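Local coordinates for UPF0678 fatty acid-binding protein-like protein ERS007657_00996 (PDB 6R3W) that binds heme b in a ten-stranded beta-barrel and probably scavenges peroxynitrite by isomerising it to nitrate, at residues S18-G23 and L36-F41; Y51-R56 and H65-Y70. All blocks are in the same frame, centred on the assembly; numbering follows the deposited sequence. Where two conformers were deposited one is given.

How the interactions relate
Interactions 1 and 2 are two successive antiparallel hairpin pairings of the ten-stranded barrel. They adjoin, since strand 33-42 of interaction 1 lies next to strand 48-57 of interaction 2 in the sheet; Glu38 O and Gln54 N, 2.9 Å apart, probably form one of the hydrogen bonds between these neighbours. Both are partly buried, with one face lining the barrel and the other more exposed. In 18-23 with 36-41 the backbone supplies every direct hydrogen bond between segments, and the side chains add apolar contacts. In 51-56 with 65-70 side chains also bond across the strands, and the end holding His65 and Thr55 meets the heme.

Interaction 1: S18-G23 and L36-F41; sequences SWAGRG and LEEVVF
Trp19 and Val39 face each other as an antiparallel hydrogen-bonded pair: Trp19 N donates to Val39 O at 2.8 Å, and Val39 N returns a bond to Trp19 O. Two residues along, Gly21 and Glu37 repeat the exchange, with Gly21 N 2.9 Å from Glu37 O; in the return bond Glu37 N sits 47° out of the plane of the Gly21 carbonyl. Between these pairs the strands draw closer, and Ala20 CA lies 3.3 Å from Glu37 O in a CA-H...O contact.

On the inward face, Trp19 CB rests against Val39 CB at 4.2 Å. The pyrrole side of the indole reaches Phe41, whose CD2 comes 4.0 Å from Trp19 NE1. That nitrogen approaches the phenyl ring at its edge, while its hydrogen bond goes to Leu15 O. Further along the same face, Glu37 turns inward and bonds through OE1 to Tyr141 OH.

Over the outer face, Leu36 CD2 lies against the aliphatic chain of Arg22, 3.9 Å from its CB. The extended arginine continues to a salt bridge with Glu34. Glu38 is bent at chi2 (-100°), which brings its carboxylate over Ala20, with OE2 3.7 Å from the methyl CB. A water 2.7 Å from Glu38 OE1 also lies within hydrogen-bonding distance of Trp19 O.

The segment 18-23 belongs to the predicted GXWXGXG motif, and Trp19 also packs on Leu139 inside the barrel. The chemistry implies a pairing set by backbone bonds: the inner face is mainly apolar but also takes in the carboxylate of Glu37, which finds a partner in Tyr141 OH, while the charged chains of Arg22 and Glu38 lie on the outer face.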
loop_
_atom_site.group_PDB
_atom_site.type_symbol
_atom_site.label_atom_id
_atom_site.label_comp_id
_atom_site.label_asym_id
_atom_site.label_seq_id
_atom_site.Cartn_x
_atom_site.Cartn_y
_atom_site.Cartn_z
ATOM N N SER A 18 1.810 13.621 4.278
ATOM C CA SER A 18 0.838 13.563 3.182
ATOM C C SER A 18 1.590 13.418 1.873
ATOM O O SER A 18 2.639 14.056 1.704
ATOM C CB SER A 18 -0.028 14.784 3.176
ATOM O OG SER A 18 -0.901 14.782 4.299
ATOM N N TRP A 19 1.071 12.573 1.005
ATOM C CA TRP A 19 1.688 12.205 -0.275
ATOM C C TRP A 19 0.633 12.324 -1.371
ATOM O O TRP A 19 -0.499 11.903 -1.132
ATOM C CB TRP A 19 2.248 10.781 -0.198
ATOM C CG TRP A 19 3.288 10.595 0.865
ATOM C CD1 TRP A 19 3.084 10.289 2.181
ATOM C CD2 TRP A 19 4.708 10.626 0.681
ATOM N NE1 TRP A 19 4.278 10.165 2.833
ATOM C CE2 TRP A 19 5.300 10.381 1.940
ATOM C CE3 TRP A 19 5.532 10.895 -0.408
ATOM C CZ2 TRP A 19 6.685 10.324 2.109
ATOM C CZ3 TRP A 19 6.896 10.838 -0.242
ATOM C CH2 TRP A 19 7.466 10.611 1.009
ATOM N N ALA A 20 1.006 12.851 -2.532
ATOM C CA ALA A 20 0.053 12.954 -3.651
ATOM C C ALA A 20 0.782 12.653 -4.948
ATOM O O ALA A 20 1.926 13.078 -5.106
ATOM C CB ALA A 20 -0.592 14.325 -3.694
ATOM N N GLY A 21 0.107 11.992 -5.867
ATOM C CA GLY A 21 0.665 11.750 -7.189
ATOM C C GLY A 21 -0.285 10.986 -8.060
ATOM O O GLY A 21 -1.506 11.244 -8.014
ATOM N N ARG A 22 0.267 10.124 -8.891
ATOM C CA ARG A 22 -0.451 9.556 -10.034
ATOM C C ARG A 22 0.118 8.187 -10.327
ATOM O O ARG A 22 1.342 7.972 -10.155
ATOM C CB ARG A 22 -0.358 10.531 -11.203
ATOM C CG ARG A 22 -0.958 10.041 -12.515
ATOM C CD ARG A 22 -1.033 11.164 -13.552
ATOM N NE ARG A 22 -1.348 10.643 -14.874
ATOM C CZ ARG A 22 -1.483 11.411 -15.958
ATOM N NH1 ARG A 22 -1.445 12.717 -15.826
ATOM N NH2 ARG A 22 -1.666 10.871 -17.150
ATOM N N GLY A 23 -0.737 7.295 -10.801
ATOM C CA GLY A 23 -0.288 5.973 -11.219
ATOM C C GLY A 23 -1.148 5.400 -12.306
ATOM O O GLY A 23 -1.916 6.146 -12.964
ATOM N N LEU A 36 -5.248 9.320 -9.962
ATOM C CA LEU A 36 -4.590 10.208 -8.991
ATOM C C LEU A 36 -4.730 9.588 -7.607
ATOM O O LEU A 36 -5.734 8.894 -7.364
ATOM C CB LEU A 36 -5.234 11.594 -9.039
ATOM C CG LEU A 36 -5.215 12.270 -10.399
ATOM C CD1 LEU A 36 -5.870 13.644 -10.325
ATOM C CD2 LEU A 36 -3.804 12.376 -10.932
ATOM N N GLU A 37 -3.746 9.809 -6.748
ATOM C CA GLU A 37 -3.674 9.143 -5.443
ATOM C C GLU A 37 -3.252 10.149 -4.388
ATOM O O GLU A 37 -2.273 10.881 -4.620
ATOM C CB GLU A 37 -2.709 7.973 -5.506
ATOM C CG GLU A 37 -2.508 7.266 -4.182
ATOM C CD GLU A 37 -1.808 5.932 -4.301
ATOM O OE1 GLU A 37 -1.422 5.563 -5.427
ATOM O OE2 GLU A 37 -1.630 5.272 -3.256
ATOM N N GLU A 38 -3.915 10.089 -3.232
ATOM C CA GLU A 38 -3.549 10.824 -2.015
ATOM C C GLU A 38 -3.397 9.806 -0.886
ATOM O O GLU A 38 -4.336 9.010 -0.667
ATOM C CB GLU A 38 -4.621 11.856 -1.657
ATOM C CG GLU A 38 -4.868 12.894 -2.729
ATOM C CD GLU A 38 -4.183 14.223 -2.471
ATOM O OE1 GLU A 38 -3.605 14.384 -1.375
ATOM O OE2 GLU A 38 -4.181 15.075 -3.389
ATOM N N VAL A 39 -2.285 9.887 -0.161
ATOM C CA VAL A 39 -1.974 8.995 0.975
ATOM C C VAL A 39 -1.614 9.838 2.194
ATOM O O VAL A 39 -0.947 10.875 2.042
ATOM C CB VAL A 39 -0.840 8.049 0.590
ATOM C CG1 VAL A 39 -0.107 7.523 1.802
ATOM C CG2 VAL A 39 -1.351 6.934 -0.308
ATOM N N VAL A 40 -2.043 9.395 3.355
ATOM C CA VAL A 40 -1.571 9.986 4.630
ATOM C C VAL A 40 -1.050 8.873 5.519
ATOM O O VAL A 40 -1.780 7.900 5.754
ATOM C CB VAL A 40 -2.670 10.795 5.340
ATOM C CG1 VAL A 40 -2.148 11.364 6.642
ATOM C CG2 VAL A 40 -3.233 11.895 4.467
ATOM N N PHE A 41 0.150 9.061 6.053
ATOM C CA PHE A 41 0.703 8.248 7.151
ATOM C C PHE A 41 0.779 9.105 8.402
ATOM O O PHE A 41 1.283 10.247 8.318
ATOM C CB PHE A 41 2.100 7.742 6.823
ATOM C CG PHE A 41 2.163 6.638 5.808
ATOM C CD1 PHE A 41 1.908 5.327 6.171
ATOM C CD2 PHE A 41 2.593 6.891 4.510
ATOM C CE1 PHE A 41 2.033 4.297 5.245
ATOM C CE2 PHE A 41 2.707 5.862 3.588
ATOM C CZ PHE A 41 2.461 4.565 3.966
HETATM O O HOH W 1 -2.478 13.530 0.900
#

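Interaction 2: Y51-R56 and H65-Y70; sequences YTQQTR and HSETGY. With HEM (protoporphyrin IX containing Fe), chain B.
Tyr51 OH donates a short hydrogen bond, 2.6 Å long, to Glu67 OE2, which accepts on its anti lone pair, the one away from the other oxygen. The ring and carboxylate planes stand 64° apart, and OE2 lies at the edge of the phenol. The same oxygen forms a salt bridge with Arg130, so hydroxyl and guanidinium together grip the buried carboxylate. At the other end, His65 O accepts two bonds from one residue: Thr55 N comes nearly straight on, whereas Thr55 OG1, 2.7 Å away, lies in the carbonyl plane on a lone pair. A chi1 of 72° turns OG1 to the carbonyl that the backbone N of Thr55 already meets.

Backbone bonds fix the register between these ends. Gln53 N donates to Glu67 O at 2.9 Å, and Tyr51 and Gly69 exchange a further pair.

The Gln53 amide is stacked on the Glu67 carboxylate, their planes 9° apart, while Gln53 CB packs against Glu67 CG. On the outer face, a water joins Gln54 OE1 and Ser66 OG, at 2.9 Å from each.

His65 sits over the heme margin, with HEM CHC 3.6 Å above the ring plane and over its centre. Its NE2 is hydrogen-bonded to His85. Thr55 CG2 touches the vinyl carbon CBB of the heme at 3.5 Å. Neither residue coordinates the iron, which carries a water, while His155 is the predicted axial ligand.

Taken together, the geometry implies a hairpin wall in which a buried carboxylate is held by hydroxyl and positive charge, and the hydrogen bond between His65 NE2 and His85 probably helps fix the rotation of the imidazole over the porphyrin edge.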
loop_
_atom_site.group_PDB
_atom_site.type_symbol
_atom_site.label_atom_id
_atom_site.label_comp_id
_atom_site.label_asym_id
_atom_site.label_seq_id
_atom_site.Cartn_x
_atom_site.Cartn_y
_atom_site.Cartn_z
ATOM N N TYR A 51 -2.664 4.617 8.170
ATOM C CA TYR A 51 -2.497 4.747 6.715
ATOM C C TYR A 51 -3.855 4.842 6.058
ATOM O O TYR A 51 -4.713 3.986 6.300
ATOM C CB TYR A 51 -1.707 3.570 6.164
ATOM C CG TYR A 51 -1.754 3.397 4.664
ATOM C CD1 TYR A 51 -1.093 4.255 3.797
ATOM C CD2 TYR A 51 -2.563 2.427 4.108
ATOM C CE1 TYR A 51 -1.183 4.092 2.427
ATOM C CE2 TYR A 51 -2.639 2.233 2.741
ATOM C CZ TYR A 51 -1.942 3.065 1.897
ATOM O OH TYR A 51 -2.039 2.911 0.535
ATOM N N THR A 52 -4.015 5.827 5.187
ATOM C CA THR A 52 -5.202 5.920 4.333
ATOM C C THR A 52 -4.798 6.315 2.922
ATOM O O THR A 52 -3.895 7.142 2.780
ATOM C CB THR A 52 -6.223 6.882 4.916
ATOM O OG1 THR A 52 -5.554 8.140 5.044
ATOM C CG2 THR A 52 -6.779 6.392 6.238
ATOM N N GLN A 53 -5.546 5.811 1.967
ATOM C CA GLN A 53 -5.376 6.067 0.535
ATOM C C GLN A 53 -6.734 6.438 -0.029
ATOM O O GLN A 53 -7.704 5.702 0.234
ATOM C CB GLN A 53 -4.822 4.827 -0.179
ATOM C CG GLN A 53 -4.696 4.995 -1.694
ATOM C CD GLN A 53 -4.788 3.685 -2.428
ATOM O OE1 GLN A 53 -3.809 3.203 -2.999
ATOM N NE2 GLN A 53 -5.983 3.114 -2.468
ATOM N N GLN A 54 -6.779 7.452 -0.878
ATOM C CA GLN A 54 -7.930 7.701 -1.771
ATOM C C GLN A 54 -7.410 7.879 -3.185
ATOM O O GLN A 54 -6.458 8.625 -3.386
ATOM C CB GLN A 54 -8.763 8.900 -1.336
ATOM C CG GLN A 54 -10.037 9.084 -2.177
ATOM C CD GLN A 54 -11.030 7.942 -2.060
ATOM O OE1 GLN A 54 -11.629 7.719 -0.998
ATOM N NE2 GLN A 54 -11.346 7.327 -3.198
ATOM N N THR A 55 -8.067 7.253 -4.147
ATOM C CA THR A 55 -7.699 7.429 -5.563
ATOM C C THR A 55 -8.905 7.904 -6.347
ATOM O O THR A 55 -10.057 7.641 -5.916
ATOM C CB THR A 55 -7.114 6.154 -6.174
ATOM O OG1 THR A 55 -8.152 5.182 -6.350
ATOM C CG2 THR A 55 -5.972 5.606 -5.341
ATOM N N ARG A 56 -8.640 8.557 -7.469
ATOM C CA ARG A 56 -9.719 9.078 -8.329
ATOM C C ARG A 56 -9.260 9.060 -9.774
ATOM O O ARG A 56 -8.046 9.051 -10.035
ATOM C CB ARG A 56 -10.152 10.479 -7.899
ATOM C CG ARG A 56 -9.075 11.543 -7.982
ATOM C CD ARG A 56 -9.567 12.850 -7.379
ATOM N NE ARG A 56 -8.674 13.965 -7.648
ATOM C CZ ARG A 56 -7.511 14.166 -7.037
ATOM N NH1 ARG A 56 -7.023 13.254 -6.211
ATOM N NH2 ARG A 56 -6.785 15.230 -7.344
ATOM N N HIS A 65 -10.701 3.539 -6.121
ATOM C CA HIS A 65 -10.365 2.676 -4.977
ATOM C C HIS A 65 -9.974 3.552 -3.775
ATOM O O HIS A 65 -9.371 4.627 -3.963
ATOM C CB HIS A 65 -9.242 1.712 -5.387
ATOM C CG HIS A 65 -8.770 0.818 -4.289
ATOM N ND1 HIS A 65 -7.632 1.084 -3.542
ATOM C CD2 HIS A 65 -9.271 -0.347 -3.827
ATOM C CE1 HIS A 65 -7.432 0.081 -2.708
ATOM N NE2 HIS A 65 -8.453 -0.796 -2.841
ATOM N N SER A 66 -10.169 3.033 -2.579
ATOM C CA SER A 66 -9.522 3.556 -1.366
ATOM C C SER A 66 -9.091 2.353 -0.531
ATOM O O SER A 66 -9.534 1.231 -0.819
ATOM C CB SER A 66 -10.432 4.492 -0.613
ATOM O OG SER A 66 -11.595 3.794 -0.192
ATOM N N GLU A 67 -8.238 2.571 0.449
ATOM C CA GLU A 67 -7.911 1.555 1.452
ATOM C C GLU A 67 -7.534 2.273 2.724
ATOM O O GLU A 67 -7.129 3.442 2.676
ATOM C CB GLU A 67 -6.834 0.595 0.947
ATOM C CG GLU A 67 -5.570 1.293 0.465
ATOM C CD GLU A 67 -4.534 0.412 -0.229
ATOM O OE1 GLU A 67 -4.942 -0.579 -0.905
ATOM O OE2 GLU A 67 -3.337 0.745 -0.166
ATOM N N THR A 68 -7.621 1.575 3.829
ATOM C CA THR A 68 -7.383 2.170 5.144
ATOM C C THR A 68 -6.897 1.075 6.095
ATOM O O THR A 68 -7.434 -0.050 6.042
ATOM C CB THR A 68 -8.630 2.907 5.641
ATOM O OG1 THR A 68 -8.286 3.592 6.848
ATOM C CG2 THR A 68 -9.811 1.989 5.833
ATOM N N GLY A 69 -6.008 1.430 7.004
ATOM C CA GLY A 69 -5.553 0.512 8.035
ATOM C C GLY A 69 -4.264 0.956 8.639
ATOM O O GLY A 69 -4.137 2.160 8.973
ATOM N N TYR A 70 -3.370 0.013 8.885
ATOM C CA TYR A 70 -2.233 0.201 9.795
ATOM C C TYR A 70 -1.004 -0.489 9.228
ATOM O O TYR A 70 -1.107 -1.583 8.663
ATOM C CB TYR A 70 -2.577 -0.330 11.185
ATOM C CG TYR A 70 -3.879 0.204 11.706
ATOM C CD1 TYR A 70 -3.951 1.458 12.292
ATOM C CD2 TYR A 70 -5.055 -0.507 11.568
ATOM C CE1 TYR A 70 -5.162 2.009 12.681
ATOM C CE2 TYR A 70 -6.265 0.005 11.993
ATOM C CZ TYR A 70 -6.322 1.264 12.542
ATOM O OH TYR A 70 -7.533 1.745 12.961
HETATM C CHA HEM B . -10.253 -4.009 -11.287
HETATM C CHB HEM B . -8.573 0.338 -10.121
HETATM C CHC HEM B . -6.476 -1.499 -6.125
HETATM C CHD HEM B . -8.598 -5.770 -7.070
HETATM C C1A HEM B . -9.972 -2.666 -11.299
HETATM C C2A HEM B . -10.485 -1.741 -12.271
HETATM C C3A HEM B . -10.014 -0.523 -11.929
HETATM C C4A HEM B . -9.206 -0.687 -10.773
HETATM C CMA HEM B . -10.318 0.781 -12.611
HETATM C CAA HEM B . -11.386 -2.078 -13.435
HETATM C CBA HEM B . -12.793 -1.536 -13.210
HETATM C CGA HEM B . -13.407 -2.168 -12.007
HETATM O O1A HEM B . -13.787 -1.446 -11.062
HETATM O O2A HEM B . -13.579 -3.403 -11.970
HETATM C C1B HEM B . -7.803 0.196 -8.951
HETATM C C2B HEM B . -7.154 1.288 -8.296
HETATM C C3B HEM B . -6.517 0.773 -7.180
HETATM C C4B HEM B . -6.861 -0.655 -7.148
HETATM C CMB HEM B . -7.167 2.730 -8.746
HETATM C CAB HEM B . -5.642 1.435 -6.186
HETATM C CBB HEM B . -4.877 2.459 -6.507
HETATM C C1C HEM B . -6.914 -2.821 -6.012
HETATM C C2C HEM B . -6.616 -3.689 -4.938
HETATM C C3C HEM B . -7.275 -4.866 -5.175
HETATM C C4C HEM B . -7.899 -4.752 -6.467
HETATM C CMC HEM B . -5.742 -3.330 -3.781
HETATM C CAC HEM B . -7.409 -6.054 -4.303
HETATM C CBC HEM B . -7.653 -5.948 -2.991
HETATM C C1D HEM B . -9.168 -5.649 -8.331
HETATM C C2D HEM B . -9.898 -6.743 -8.986
HETATM C C3D HEM B . -10.361 -6.257 -10.139
HETATM C C4D HEM B . -9.902 -4.854 -10.225
HETATM C CMD HEM B . -10.147 -8.115 -8.422
HETATM C CAD HEM B . -11.489 -6.867 -10.923
HETATM C CBD HEM B . -10.978 -7.670 -12.029
HETATM C CGD HEM B . -12.146 -8.330 -12.769
HETATM O O1D HEM B . -13.388 -8.054 -12.666
HETATM O O2D HEM B . -11.833 -9.181 -13.479
HETATM N NA HEM B . -9.204 -1.974 -10.374
HETATM N NB HEM B . -7.609 -0.928 -8.234
HETATM N NC HEM B . -7.657 -3.487 -6.949
HETATM N ND HEM B . -9.203 -4.517 -9.107
HETATM FE FE HEM B . -8.376 -2.782 -8.728
HETATM O O HOH W 2 -13.308 5.972 0.567
HETATM O O HOH W 3 -10.145 -2.226 -7.643
#